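Local coordinates for putative secreted protein (Streptomyces coelicolor A3, PDB 2QF9), which is of unknown function but is a putative secreted protein of the DUF305 family, in the ferritin clan, built as a helical bundle, at residues Ala13-Val18 with Pro73-Met78; Gln21-Met26 with Thr121-Gly126; Asp32-Asp35 with Val39-Leu42; Tyr115-Met120 with Ala162-Glu167. All blocks are in the same frame, centred on the assembly; numbering follows the deposited sequence.

Contact 1: Ala13-Val18 with Pro73-Met78; sequences ARDMSV and PPMTWM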
loop_
_atom_site.group_PDB
_atom_site.type_symbol
_atom_site.label_atom_id
_atom_site.label_comp_id
_atom_site.label_asym_id
_atom_site.label_seq_id
_atom_site.Cartn_x
_atom_site.Cartn_y
_atom_site.Cartn_z
ATOM N N ALA A 13 -4.915 -10.621 -11.887
ATOM C CA ALA A 13 -5.258 -9.657 -10.830
ATOM C C ALA A 13 -5.412 -10.324 -9.461
ATOM O O ALA A 13 -4.869 -9.817 -8.463
ATOM C CB ALA A 13 -6.516 -8.855 -11.193
ATOM N N ARG A 14 -6.113 -11.462 -9.403
ATOM C CA ARG A 14 -6.291 -12.203 -8.144
ATOM C C ARG A 14 -4.957 -12.725 -7.606
ATOM O O ARG A 14 -4.591 -12.493 -6.430
ATOM C CB ARG A 14 -7.252 -13.385 -8.337
ATOM C CG ARG A 14 -8.712 -13.002 -8.405
ATOM C CD ARG A 14 -9.606 -14.230 -8.529
ATOM N NE ARG A 14 -10.995 -13.828 -8.732
ATOM C CZ ARG A 14 -11.680 -13.942 -9.870
ATOM N NH1 ARG A 14 -12.932 -13.513 -9.919
ATOM N NH2 ARG A 14 -11.134 -14.497 -10.943
ATOM N N ASP A 15 -4.227 -13.424 -8.472
ATOM C CA ASP A 15 -3.008 -14.140 -8.086
ATOM C C ASP A 15 -1.886 -13.171 -7.762
ATOM O O ASP A 15 -1.224 -13.300 -6.724
ATOM C CB ASP A 15 -2.570 -15.093 -9.203
ATOM C CG ASP A 15 -3.509 -16.303 -9.369
ATOM O OD1 ASP A 15 -4.427 -16.515 -8.551
ATOM O OD2 ASP A 15 -3.278 -17.063 -10.323
HETATM N N MSE A 16 -1.683 -12.176 -8.620
HETATM C CA MSE A 16 -0.603 -11.239 -8.365
HETATM C C MSE A 16 -0.919 -10.382 -7.131
HETATM O O MSE A 16 0.000 -9.962 -6.427
HETATM C CB MSE A 16 -0.271 -10.400 -9.613
HETATM C CG MSE A 16 0.979 -9.588 -9.469
HETATM SE SE MSE A 16 2.606 -10.682 -9.162
HETATM C CE MSE A 16 3.042 -10.897 -11.007
ATOM N N SER A 17 -2.205 -10.129 -6.842
ATOM C CA SER A 17 -2.536 -9.395 -5.608
ATOM C C SER A 17 -2.086 -10.150 -4.340
ATOM O O SER A 17 -1.507 -9.553 -3.415
ATOM C CB SER A 17 -4.026 -9.052 -5.549
ATOM O OG SER A 17 -4.298 -8.036 -6.498
ATOM N N VAL A 18 -2.343 -11.458 -4.307
ATOM C CA VAL A 18 -1.880 -12.296 -3.194
ATOM C C VAL A 18 -0.338 -12.320 -3.135
ATOM O O VAL A 18 0.250 -12.251 -2.057
ATOM C CB VAL A 18 -2.470 -13.723 -3.287
ATOM C CG1 VAL A 18 -1.883 -14.623 -2.200
ATOM C CG2 VAL A 18 -4.001 -13.687 -3.166
ATOM N N PRO A 73 -7.694 -23.088 -8.454
ATOM C CA PRO A 73 -6.318 -23.007 -7.985
ATOM C C PRO A 73 -5.581 -21.831 -8.641
ATOM O O PRO A 73 -5.843 -21.508 -9.812
ATOM C CB PRO A 73 -5.710 -24.335 -8.453
ATOM C CG PRO A 73 -6.862 -25.257 -8.543
ATOM C CD PRO A 73 -8.021 -24.425 -8.983
ATOM N N PRO A 74 -4.687 -21.167 -7.884
ATOM C CA PRO A 74 -3.810 -20.161 -8.470
ATOM C C PRO A 74 -3.131 -20.690 -9.728
ATOM O O PRO A 74 -2.789 -21.882 -9.801
ATOM C CB PRO A 74 -2.771 -19.920 -7.368
ATOM C CG PRO A 74 -3.512 -20.186 -6.111
ATOM C CD PRO A 74 -4.464 -21.320 -6.433
HETATM N N MSE A 75 -2.978 -19.801 -10.709
HETATM C CA MSE A 75 -2.245 -20.058 -11.955
HETATM C C MSE A 75 -3.052 -20.887 -12.957
HETATM O O MSE A 75 -2.542 -21.245 -14.016
HETATM C CB MSE A 75 -0.882 -20.710 -11.665
HETATM C CG MSE A 75 -0.061 -19.918 -10.641
HETATM SE SE MSE A 75 0.390 -18.183 -11.406
HETATM C CE MSE A 75 1.916 -18.832 -12.440
ATOM N N THR A 76 -4.313 -21.183 -12.631
ATOM C CA THR A 76 -5.180 -21.913 -13.585
ATOM C C THR A 76 -5.261 -21.155 -14.916
ATOM O O THR A 76 -5.231 -21.761 -15.992
ATOM C CB THR A 76 -6.581 -22.192 -12.998
ATOM O OG1 THR A 76 -6.449 -23.064 -11.867
ATOM C CG2 THR A 76 -7.501 -22.874 -14.030
ATOM N N TRP A 77 -5.315 -19.823 -14.830
ATOM C CA TRP A 77 -5.391 -18.932 -15.996
ATOM C C TRP A 77 -4.149 -19.019 -16.898
ATOM O O TRP A 77 -4.187 -18.605 -18.062
ATOM C CB TRP A 77 -5.646 -17.479 -15.536
ATOM C CG TRP A 77 -4.497 -16.923 -14.718
ATOM C CD1 TRP A 77 -4.319 -17.039 -13.364
ATOM C CD2 TRP A 77 -3.351 -16.202 -15.214
ATOM N NE1 TRP A 77 -3.143 -16.418 -12.984
ATOM C CE2 TRP A 77 -2.529 -15.900 -14.097
ATOM C CE3 TRP A 77 -2.948 -15.765 -16.491
ATOM C CZ2 TRP A 77 -1.319 -15.190 -14.219
ATOM C CZ3 TRP A 77 -1.735 -15.054 -16.619
ATOM C CH2 TRP A 77 -0.944 -14.767 -15.477
HETATM N N MSE A 78 -3.051 -19.536 -16.348
HETATM C CA MSE A 78 -1.846 -19.831 -17.123
HETATM C C MSE A 78 -1.737 -21.299 -17.558
HETATM O O MSE A 78 -0.730 -21.697 -18.147
HETATM C CB MSE A 78 -0.597 -19.434 -16.336
HETATM C CG MSE A 78 -0.144 -18.040 -16.651
HETATM SE SE MSE A 78 1.419 -17.559 -15.595
HETATM C CE MSE A 78 2.818 -18.216 -16.759
#
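Two flat groups meet here, the indole of Trp-77 and the carboxylate of Asp-15. OD2 of the acid stands at the pyrrole edge of the indole, practically in the ring plane, while one face of the same ring carries Met-78 CG from its own segment, 3.4 Å above the plane and displaced toward the rim. The planes are 46° apart, and Trp-77 NE1 meets OD2 from above the carboxylate plane. This bond is short, 2.7 Å from Trp-77 NE1 to Asp-15 OD2, yet distinctly bent, with 137° at the hydrogen. With CG opposite the carbonyl carbon (chi1 -70°), Asp-15 carries its carboxylate out to the loop. The backbone N of Met-75, a selenomethionine, approaches the same oxygen from the opposite face, on the syn side, and Met-75 N to Asp-15 OD2 measures 2.8 Å. The loop offers that N-H at the corner of a type II turn running from Pro-73 to Thr-76, whose Pro-73 O is held by Thr-76 N and also by Thr-76 OG1. Pro-74 passes across the acid at roughly a right angle, its CA 3.7 Å from Asp-15 OD1. Nearby, Met-130 of helix 109-137 packs on both Asp-15 and Met-75. With an alanine at Asp-15, the indole N-H and the Met-75 amide would probably both lose their shared acceptor, leaving the turn less firmly attached to helix 8-31. Chemically, then, the loop is joined to the helix through a single oxygen gripped by two neutral donors, a directional hydrogen-bonded attachment rather than one resting on broad apolar contact.

Contact 2: Gln21-Met26 with Thr121-Gly126; sequences QQAVEM and TEHHRG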
loop_
_atom_site.group_PDB
_atom_site.type_symbol
_atom_site.label_atom_id
_atom_site.label_comp_id
_atom_site.label_asym_id
_atom_site.label_seq_id
_atom_site.Cartn_x
_atom_site.Cartn_y
_atom_site.Cartn_z
ATOM N N GLN A 21 0.897 -8.998 -1.783
ATOM C CA GLN A 21 0.619 -8.954 -0.350
ATOM C C GLN A 21 1.775 -9.546 0.479
ATOM O O GLN A 21 2.168 -8.981 1.512
ATOM C CB GLN A 21 -0.669 -9.722 -0.046
ATOM C CG GLN A 21 -1.072 -9.678 1.411
ATOM C CD GLN A 21 -2.396 -10.382 1.643
ATOM O OE1 GLN A 21 -2.528 -11.596 1.419
ATOM N NE2 GLN A 21 -3.397 -9.618 2.098
ATOM N N GLN A 22 2.298 -10.690 0.036
ATOM C CA GLN A 22 3.405 -11.298 0.770
ATOM C C GLN A 22 4.695 -10.464 0.706
ATOM O O GLN A 22 5.425 -10.380 1.704
ATOM C CB GLN A 22 3.648 -12.727 0.309
ATOM C CG GLN A 22 4.540 -13.470 1.321
ATOM C CD GLN A 22 4.970 -14.832 0.854
ATOM O OE1 GLN A 22 5.632 -14.978 -0.176
ATOM N NE2 GLN A 22 4.598 -15.849 1.623
ATOM N N ALA A 23 4.981 -9.861 -0.451
ATOM C CA ALA A 23 6.166 -8.990 -0.564
ATOM C C ALA A 23 6.063 -7.822 0.427
ATOM O O ALA A 23 7.038 -7.469 1.115
ATOM C CB ALA A 23 6.321 -8.452 -1.956
ATOM N N VAL A 24 4.891 -7.196 0.467
ATOM C CA VAL A 24 4.640 -6.117 1.417
ATOM C C VAL A 24 4.913 -6.589 2.864
ATOM O O VAL A 24 5.632 -5.922 3.617
ATOM C CB VAL A 24 3.195 -5.544 1.245
ATOM C CG1 VAL A 24 2.913 -4.483 2.324
ATOM C CG2 VAL A 24 3.031 -4.977 -0.190
ATOM N N GLU A 25 4.347 -7.734 3.242
ATOM C CA GLU A 25 4.545 -8.315 4.575
ATOM C C GLU A 25 6.035 -8.573 4.863
ATOM O O GLU A 25 6.532 -8.224 5.943
ATOM C CB GLU A 25 3.711 -9.603 4.716
ATOM C CG GLU A 25 3.930 -10.389 6.006
ATOM C CD GLU A 25 3.488 -9.657 7.290
ATOM O OE1 GLU A 25 3.042 -8.485 7.224
ATOM O OE2 GLU A 25 3.605 -10.278 8.377
HETATM N N MSE A 26 6.743 -9.189 3.911
HETATM C CA MSE A 26 8.181 -9.391 4.066
HETATM C C MSE A 26 8.925 -8.085 4.330
HETATM O O MSE A 26 9.851 -8.038 5.145
HETATM C CB MSE A 26 8.759 -10.038 2.823
HETATM C CG MSE A 26 8.829 -11.512 2.905
HETATM SE SE MSE A 26 10.204 -12.045 1.655
HETATM C CE MSE A 26 9.410 -11.373 0.026
ATOM N N THR A 121 14.529 -12.200 -3.784
ATOM C CA THR A 121 15.061 -12.566 -5.094
ATOM C C THR A 121 14.197 -13.687 -5.711
ATOM O O THR A 121 13.727 -13.590 -6.870
ATOM C CB THR A 121 16.576 -12.939 -5.028
ATOM O OG1 THR A 121 17.333 -11.757 -4.738
ATOM C CG2 THR A 121 17.063 -13.534 -6.351
ATOM N N GLU A 122 13.938 -14.720 -4.916
ATOM C CA GLU A 122 13.094 -15.820 -5.365
ATOM C C GLU A 122 11.666 -15.342 -5.662
ATOM O O GLU A 122 11.046 -15.751 -6.654
ATOM C CB GLU A 122 13.104 -16.927 -4.320
ATOM C CG GLU A 122 12.274 -18.145 -4.672
ATOM C CD GLU A 122 12.711 -18.862 -5.944
ATOM O OE1 GLU A 122 13.759 -18.523 -6.558
ATOM O OE2 GLU A 122 11.977 -19.786 -6.334
ATOM N N HIS A 123 11.169 -14.473 -4.793
ATOM C CA HIS A 123 9.831 -13.911 -4.919
ATOM C C HIS A 123 9.695 -13.139 -6.240
ATOM O O HIS A 123 8.736 -13.348 -6.982
ATOM C CB HIS A 123 9.550 -13.009 -3.728
ATOM C CG HIS A 123 8.097 -12.853 -3.416
ATOM N ND1 HIS A 123 7.343 -11.792 -3.868
ATOM C CD2 HIS A 123 7.262 -13.620 -2.683
ATOM C CE1 HIS A 123 6.107 -11.909 -3.420
ATOM N NE2 HIS A 123 6.030 -13.014 -2.705
ATOM N N HIS A 124 10.667 -12.268 -6.516
ATOM C CA HIS A 124 10.743 -11.525 -7.778
ATOM C C HIS A 124 10.819 -12.451 -8.995
ATOM O O HIS A 124 10.150 -12.188 -9.999
ATOM C CB HIS A 124 11.945 -10.579 -7.771
ATOM C CG HIS A 124 11.682 -9.250 -7.130
ATOM N ND1 HIS A 124 10.695 -9.043 -6.182
ATOM C CD2 HIS A 124 12.296 -8.055 -7.307
ATOM C CE1 HIS A 124 10.704 -7.769 -5.823
ATOM N NE2 HIS A 124 11.663 -7.148 -6.493
ATOM N N ARG A 125 11.618 -13.521 -8.901
ATOM C CA ARG A 125 11.729 -14.477 -10.012
ATOM C C ARG A 125 10.365 -15.082 -10.369
ATOM O O ARG A 125 9.997 -15.123 -11.550
ATOM C CB ARG A 125 12.783 -15.544 -9.744
ATOM C CG ARG A 125 14.207 -15.020 -9.847
ATOM C CD ARG A 125 15.219 -16.174 -9.997
ATOM N NE ARG A 125 16.604 -15.759 -9.729
ATOM C CZ ARG A 125 17.341 -14.982 -10.522
ATOM N NH1 ARG A 125 16.845 -14.491 -11.663
ATOM N NH2 ARG A 125 18.589 -14.691 -10.170
ATOM N N GLY A 126 9.614 -15.498 -9.342
ATOM C CA GLY A 126 8.265 -16.056 -9.517
ATOM C C GLY A 126 7.331 -15.007 -10.118
ATOM O O GLY A 126 6.540 -15.299 -11.019
#
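His-123 inserts its imidazole against three residues of helix 8-31, and by far the greatest share of the buried surface is its own. The ring reaches them because CG lies anti to the backbone N (chi1 -155°), which sends the imidazole out from helix 109-137 across the gap. Ala-23 meets it through its methyl group: CB lies 3.8 Å from His-123 CE1, approaching obliquely. Gln-22 brings its amide to the ring edge, its OE1 3.2 Å from His-123 NE2, with amide and imidazole planes 47° apart; the same OE1 accepts a hydrogen bond from Ala-96 N, which probably fixes the rotation of the amide. In the conformer of Met-26 described here, one of two modelled, the selenomethionine methyl CE lies over one ring face, a CH-pi contact with CE 4.2 Å from the centroid of the His-123 ring. Replacing His-123 with an alanine would probably leave a gap beside the Ala-23 methyl and take away the ring edge next to Gln-22 OE1. The two short segments run nearly antiparallel, at 164°, with axes 11.2 Å apart, a separation filled by the imidazole together with the side chains of Gln-22, Ala-23 and Met-26. Around this buried site His-19 sets its ring against that of His-123, Gln-50 of helix 37-63 packs on Ala-23, and Met-101 of helix 98-106 lies on Gln-22 and Met-26, so the contact sits deep in the helical bundle.

Contact 3: Asp32-Asp35 with Val39-Leu42; sequences DRTD and VRRL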
loop_
_atom_site.group_PDB
_atom_site.type_symbol
_atom_site.label_atom_id
_atom_site.label_comp_id
_atom_site.label_asym_id
_atom_site.label_seq_id
_atom_site.Cartn_x
_atom_site.Cartn_y
_atom_site.Cartn_z
ATOM N N ASP A 32 11.758 -4.120 10.615
ATOM C CA ASP A 32 11.761 -4.203 12.069
ATOM C C ASP A 32 12.945 -5.018 12.629
ATOM O O ASP A 32 13.159 -5.054 13.848
ATOM C CB ASP A 32 10.428 -4.760 12.588
ATOM C CG ASP A 32 9.343 -3.687 12.720
ATOM O OD1 ASP A 32 9.564 -2.515 12.358
ATOM O OD2 ASP A 32 8.254 -4.037 13.191
ATOM N N ARG A 33 13.716 -5.642 11.740
ATOM C CA ARG A 33 14.777 -6.579 12.160
ATOM C C ARG A 33 16.197 -6.048 11.946
ATOM O O ARG A 33 17.179 -6.671 12.396
ATOM C CB ARG A 33 14.655 -7.925 11.419
ATOM C CG ARG A 33 13.352 -8.717 11.584
ATOM C CD ARG A 33 12.881 -8.823 13.024
ATOM N NE ARG A 33 13.824 -9.527 13.888
ATOM C CZ ARG A 33 13.648 -9.734 15.191
ATOM N NH1 ARG A 33 12.545 -9.309 15.801
ATOM N NH2 ARG A 33 14.567 -10.388 15.891
ATOM N N THR A 34 16.307 -4.940 11.231
ATOM C CA THR A 34 17.595 -4.335 10.955
ATOM C C THR A 34 17.551 -2.812 10.967
ATOM O O THR A 34 16.493 -2.217 10.724
ATOM C CB THR A 34 18.201 -4.858 9.623
ATOM O OG1 THR A 34 19.519 -4.319 9.462
ATOM C CG2 THR A 34 17.300 -4.466 8.404
ATOM N N ASP A 35 18.709 -2.201 11.238
ATOM C CA ASP A 35 18.868 -0.751 11.110
ATOM C C ASP A 35 19.469 -0.354 9.766
ATOM O O ASP A 35 19.659 0.829 9.496
ATOM C CB ASP A 35 19.731 -0.182 12.253
ATOM C CG ASP A 35 19.019 -0.196 13.591
ATOM O OD1 ASP A 35 17.784 -0.001 13.631
ATOM O OD2 ASP A 35 19.714 -0.402 14.616
ATOM N N VAL A 39 18.915 -1.633 2.855
ATOM C CA VAL A 39 17.870 -2.676 2.859
ATOM C C VAL A 39 16.535 -2.109 3.345
ATOM O O VAL A 39 15.489 -2.402 2.753
ATOM C CB VAL A 39 18.319 -3.927 3.665
ATOM C CG1 VAL A 39 17.159 -4.908 3.871
ATOM C CG2 VAL A 39 19.481 -4.602 2.933
ATOM N N ARG A 40 16.558 -1.265 4.377
ATOM C CA ARG A 40 15.307 -0.617 4.806
ATOM C C ARG A 40 14.675 0.224 3.701
ATOM O O ARG A 40 13.436 0.204 3.553
ATOM C CB ARG A 40 15.508 0.217 6.081
ATOM C CG ARG A 40 15.594 -0.649 7.346
ATOM C CD ARG A 40 15.938 0.154 8.588
ATOM N NE ARG A 40 15.237 1.444 8.685
ATOM C CZ ARG A 40 14.021 1.603 9.205
ATOM N NH1 ARG A 40 13.339 0.569 9.684
ATOM N NH2 ARG A 40 13.489 2.801 9.258
ATOM N N ARG A 41 15.510 0.925 2.920
ATOM C CA ARG A 41 15.004 1.768 1.819
ATOM C C ARG A 41 14.422 0.888 0.717
ATOM O O ARG A 41 13.348 1.185 0.188
ATOM C CB ARG A 41 16.071 2.710 1.246
ATOM C CG ARG A 41 15.583 3.516 0.046
ATOM C CD ARG A 41 14.489 4.507 0.430
ATOM N NE ARG A 41 13.653 4.907 -0.710
ATOM C CZ ARG A 41 12.832 5.962 -0.736
ATOM N NH1 ARG A 41 12.727 6.784 0.310
ATOM N NH2 ARG A 41 12.112 6.203 -1.826
ATOM N N LEU A 42 15.134 -0.189 0.367
ATOM C CA LEU A 42 14.636 -1.103 -0.650
ATOM C C LEU A 42 13.284 -1.676 -0.218
ATOM O O LEU A 42 12.316 -1.689 -1.016
ATOM C CB LEU A 42 15.641 -2.232 -0.892
ATOM C CG LEU A 42 15.171 -3.382 -1.797
ATOM C CD1 LEU A 42 14.793 -2.890 -3.227
ATOM C CD2 LEU A 42 16.217 -4.506 -1.799
#
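Van der Waals packing joins Arg-40 to Thr-34, and it is the aliphatic part of the arginine that does the touching. Its CD lies against the backbone oxygen, with Thr-34 O 3.2 Å from Arg-40 CD, and also reaches the carbonyl carbon of the next residue, 3.8 Å from Asp-35 C. The Thr-34 methyl adds a looser touch, its CG2 4.3 Å from Arg-40 CG. A bend in the arginine chain at chi3 (42°) then swings the guanidinium away from a straight course.

Hydrogen bonds tie the corner both to its chain neighbours and to helix 109-137. Arg-40 NH1 donates to Arg-31 O near the end of helix 8-31, while Thr-34 OG1 bonds to Glu-113 OE2 on helix 109-137 and accepts from Asp-36 N, forming an ST turn that leads into the next helix, where Asp-36 OD2 accepts from Val-39 N in the manner of an N-cap on helix 37-63.

Charge forms the third group. Asp-32 OD1 lies 5.6 Å from Arg-40 NH1 of its own chain, too far for a bridge; it pairs instead with Arg-40 of the second subunit, and the exchange is mutual. The carboxylate and guanidinium are thus traded between the two copies, which puts this corner at the subunit interface.

In topology, this is the connection of an antiparallel alpha-alpha hairpin: a short loop turns the chain from helix 8-31 into helix 37-63, with Arg-40 folded back over it.

Contact 4: Tyr115-Met120 with Ala162-Glu167; sequences YYLQLM and ADLLAE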
loop_
_atom_site.group_PDB
_atom_site.type_symbol
_atom_site.label_atom_id
_atom_site.label_comp_id
_atom_site.label_asym_id
_atom_site.label_seq_id
_atom_site.Cartn_x
_atom_site.Cartn_y
_atom_site.Cartn_z
ATOM N N TYR A 115 18.730 -12.798 4.462
ATOM C CA TYR A 115 17.609 -13.737 4.308
ATOM C C TYR A 115 16.462 -13.084 3.537
ATOM O O TYR A 115 15.878 -13.707 2.658
ATOM C CB TYR A 115 17.138 -14.258 5.659
ATOM C CG TYR A 115 16.330 -15.540 5.523
ATOM C CD1 TYR A 115 16.937 -16.709 5.045
ATOM C CD2 TYR A 115 14.988 -15.589 5.870
ATOM C CE1 TYR A 115 16.211 -17.892 4.913
ATOM C CE2 TYR A 115 14.253 -16.758 5.737
ATOM C CZ TYR A 115 14.868 -17.910 5.262
ATOM O OH TYR A 115 14.161 -19.090 5.114
ATOM N N TYR A 116 16.195 -11.814 3.837
ATOM C CA TYR A 116 15.199 -11.014 3.111
ATOM C C TYR A 116 15.561 -10.906 1.628
ATOM O O TYR A 116 14.720 -11.121 0.751
ATOM C CB TYR A 116 15.127 -9.616 3.737
ATOM C CG TYR A 116 14.293 -8.641 2.958
ATOM C CD1 TYR A 116 12.886 -8.691 3.004
ATOM C CD2 TYR A 116 14.904 -7.668 2.138
ATOM C CE1 TYR A 116 12.111 -7.787 2.283
ATOM C CE2 TYR A 116 14.141 -6.764 1.407
ATOM C CZ TYR A 116 12.746 -6.826 1.472
ATOM O OH TYR A 116 11.992 -5.930 0.772
ATOM N N LEU A 117 16.812 -10.550 1.354
ATOM C CA LEU A 117 17.285 -10.439 -0.018
ATOM C C LEU A 117 17.178 -11.761 -0.782
ATOM O O LEU A 117 16.845 -11.771 -1.955
ATOM C CB LEU A 117 18.707 -9.884 -0.057
ATOM C CG LEU A 117 18.824 -8.422 0.402
ATOM C CD1 LEU A 117 20.279 -8.131 0.728
ATOM C CD2 LEU A 117 18.264 -7.433 -0.641
ATOM N N GLN A 118 17.447 -12.869 -0.102
ATOM C CA GLN A 118 17.331 -14.193 -0.735
ATOM C C GLN A 118 15.870 -14.538 -1.030
ATOM O O GLN A 118 15.538 -14.952 -2.155
ATOM C CB GLN A 118 17.954 -15.247 0.162
ATOM C CG GLN A 118 19.485 -15.171 0.172
ATOM C CD GLN A 118 20.095 -16.041 1.266
ATOM O OE1 GLN A 118 19.457 -16.333 2.268
ATOM N NE2 GLN A 118 21.348 -16.448 1.071
ATOM N N LEU A 119 15.008 -14.352 -0.027
ATOM C CA LEU A 119 13.575 -14.597 -0.217
ATOM C C LEU A 119 12.977 -13.699 -1.297
ATOM O O LEU A 119 12.193 -14.157 -2.130
ATOM C CB LEU A 119 12.799 -14.395 1.073
ATOM C CG LEU A 119 13.007 -15.392 2.212
ATOM C CD1 LEU A 119 12.215 -14.941 3.442
ATOM C CD2 LEU A 119 12.625 -16.843 1.807
HETATM N N MSE A 120 13.350 -12.424 -1.304
HETATM C CA MSE A 120 12.754 -11.488 -2.249
HETATM C C MSE A 120 13.280 -11.753 -3.673
HETATM O O MSE A 120 12.560 -11.563 -4.653
HETATM C CB MSE A 120 13.000 -10.043 -1.806
HETATM C CG MSE A 120 12.229 -9.016 -2.614
HETATM SE SE MSE A 120 10.269 -9.171 -2.460
HETATM C CE MSE A 120 10.048 -8.224 -0.768
ATOM N N ALA A 162 21.330 -8.671 -5.963
ATOM C CA ALA A 162 22.503 -9.517 -6.147
ATOM C C ALA A 162 23.755 -8.797 -5.629
ATOM O O ALA A 162 24.581 -9.386 -4.943
ATOM C CB ALA A 162 22.637 -9.924 -7.627
ATOM N N ASP A 163 23.867 -7.508 -5.958
ATOM C CA ASP A 163 24.956 -6.659 -5.436
ATOM C C ASP A 163 24.853 -6.483 -3.919
ATOM O O ASP A 163 25.859 -6.601 -3.226
ATOM C CB ASP A 163 24.937 -5.285 -6.113
ATOM C CG ASP A 163 25.514 -5.307 -7.523
ATOM O OD1 ASP A 163 26.160 -6.304 -7.906
ATOM O OD2 ASP A 163 25.323 -4.299 -8.237
ATOM N N LEU A 164 23.647 -6.208 -3.400
ATOM C CA LEU A 164 23.473 -6.065 -1.934
ATOM C C LEU A 164 23.879 -7.366 -1.205
ATOM O O LEU A 164 24.537 -7.324 -0.152
ATOM C CB LEU A 164 22.023 -5.647 -1.580
ATOM C CG LEU A 164 21.632 -4.234 -2.056
ATOM C CD1 LEU A 164 20.166 -3.986 -1.772
ATOM C CD2 LEU A 164 22.484 -3.095 -1.414
ATOM N N LEU A 165 23.517 -8.519 -1.781
ATOM C CA LEU A 165 23.910 -9.817 -1.221
ATOM C C LEU A 165 25.434 -9.983 -1.182
ATOM O O LEU A 165 26.014 -10.303 -0.125
ATOM C CB LEU A 165 23.259 -10.980 -1.990
ATOM C CG LEU A 165 21.793 -11.263 -1.615
ATOM C CD1 LEU A 165 21.123 -12.023 -2.761
ATOM C CD2 LEU A 165 21.643 -12.012 -0.257
ATOM N N ALA A 166 26.079 -9.787 -2.336
ATOM C CA ALA A 166 27.552 -9.910 -2.399
ATOM C C ALA A 166 28.239 -8.984 -1.375
ATOM O O ALA A 166 29.168 -9.391 -0.650
ATOM C CB ALA A 166 28.041 -9.631 -3.785
ATOM N N GLU A 167 27.759 -7.751 -1.292
ATOM C CA GLU A 167 28.331 -6.775 -0.357
ATOM C C GLU A 167 28.162 -7.192 1.106
ATOM O O GLU A 167 28.936 -6.765 1.978
ATOM C CB GLU A 167 27.768 -5.373 -0.638
ATOM C CG GLU A 167 28.428 -4.772 -1.887
ATOM C CD GLU A 167 27.778 -3.503 -2.425
ATOM O OE1 GLU A 167 26.736 -3.039 -1.911
ATOM O OE2 GLU A 167 28.348 -2.958 -3.396
#
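Leu-117 and Leu-165 face each other with the same first-torsion choice: in both, CG lies beside the backbone N and opposite the carbonyl carbon (chi1 -67° and -80°), the rotation that in Leu-165 sets CD2 against Leu-117 CB. This is the closest touch, Leu-165 CD2 lying 3.6 Å from Leu-117 CB, with the methyl pressed against the root of the opposing side chain rather than against its tip. Leu-117 in turn sends its own branches to the neighbouring leucine, which it meets at about a right angle: CD1 sits 3.8 Å from Leu-164 CB, and CD2 is 4.1 Å from Leu-164 CD1. Leu-117 thus meets Leu-165 at its root and Leu-164 with its two methyls. Gln-118 contributes its aliphatic part, its CG 3.8 Å from Leu-165 CD2, again crossing at roughly a right angle. Its amide is occupied elsewhere, NE2 donating to Lys-171 O beyond the end of helix 141-167.

The segments approach to 9.8 Å between axes and run at 149°, an antiparallel packing well off straight. Leu-42 of helix 37-63 lies on Leu-117, and Arg-168 touches the same leucine, so this patch is shared by more than two pieces of chain. Its chemistry is that of an apolar core contact: dispersion between touching methyl and methylene groups joins the helices, while the one polar group among the touching side chains is turned to a backbone oxygen outside the patch.

In the fold
Contacts 1 and 2 follow one another along helix 8-31, their centres 15 Å apart, the first binding a loop and the second a partner helix. From contact 2 the packing continues into contact 4, whose centre is 13 Å away on the same helix 109-137; Met-26 O there lies 3.7 Å from Tyr-116 CE1. Contacts 3 and 4 are likewise joined, at 12 Å between centres, by Leu-42 CD2 packing 3.8 Å from Leu-117 CD2. Contacts 1 and 3 lie on opposite sides of the chain's centre, 29 Å apart between centres. Contacts 2 and 3 both touch the second subunit. With the function unknown, none can be assigned to an active site.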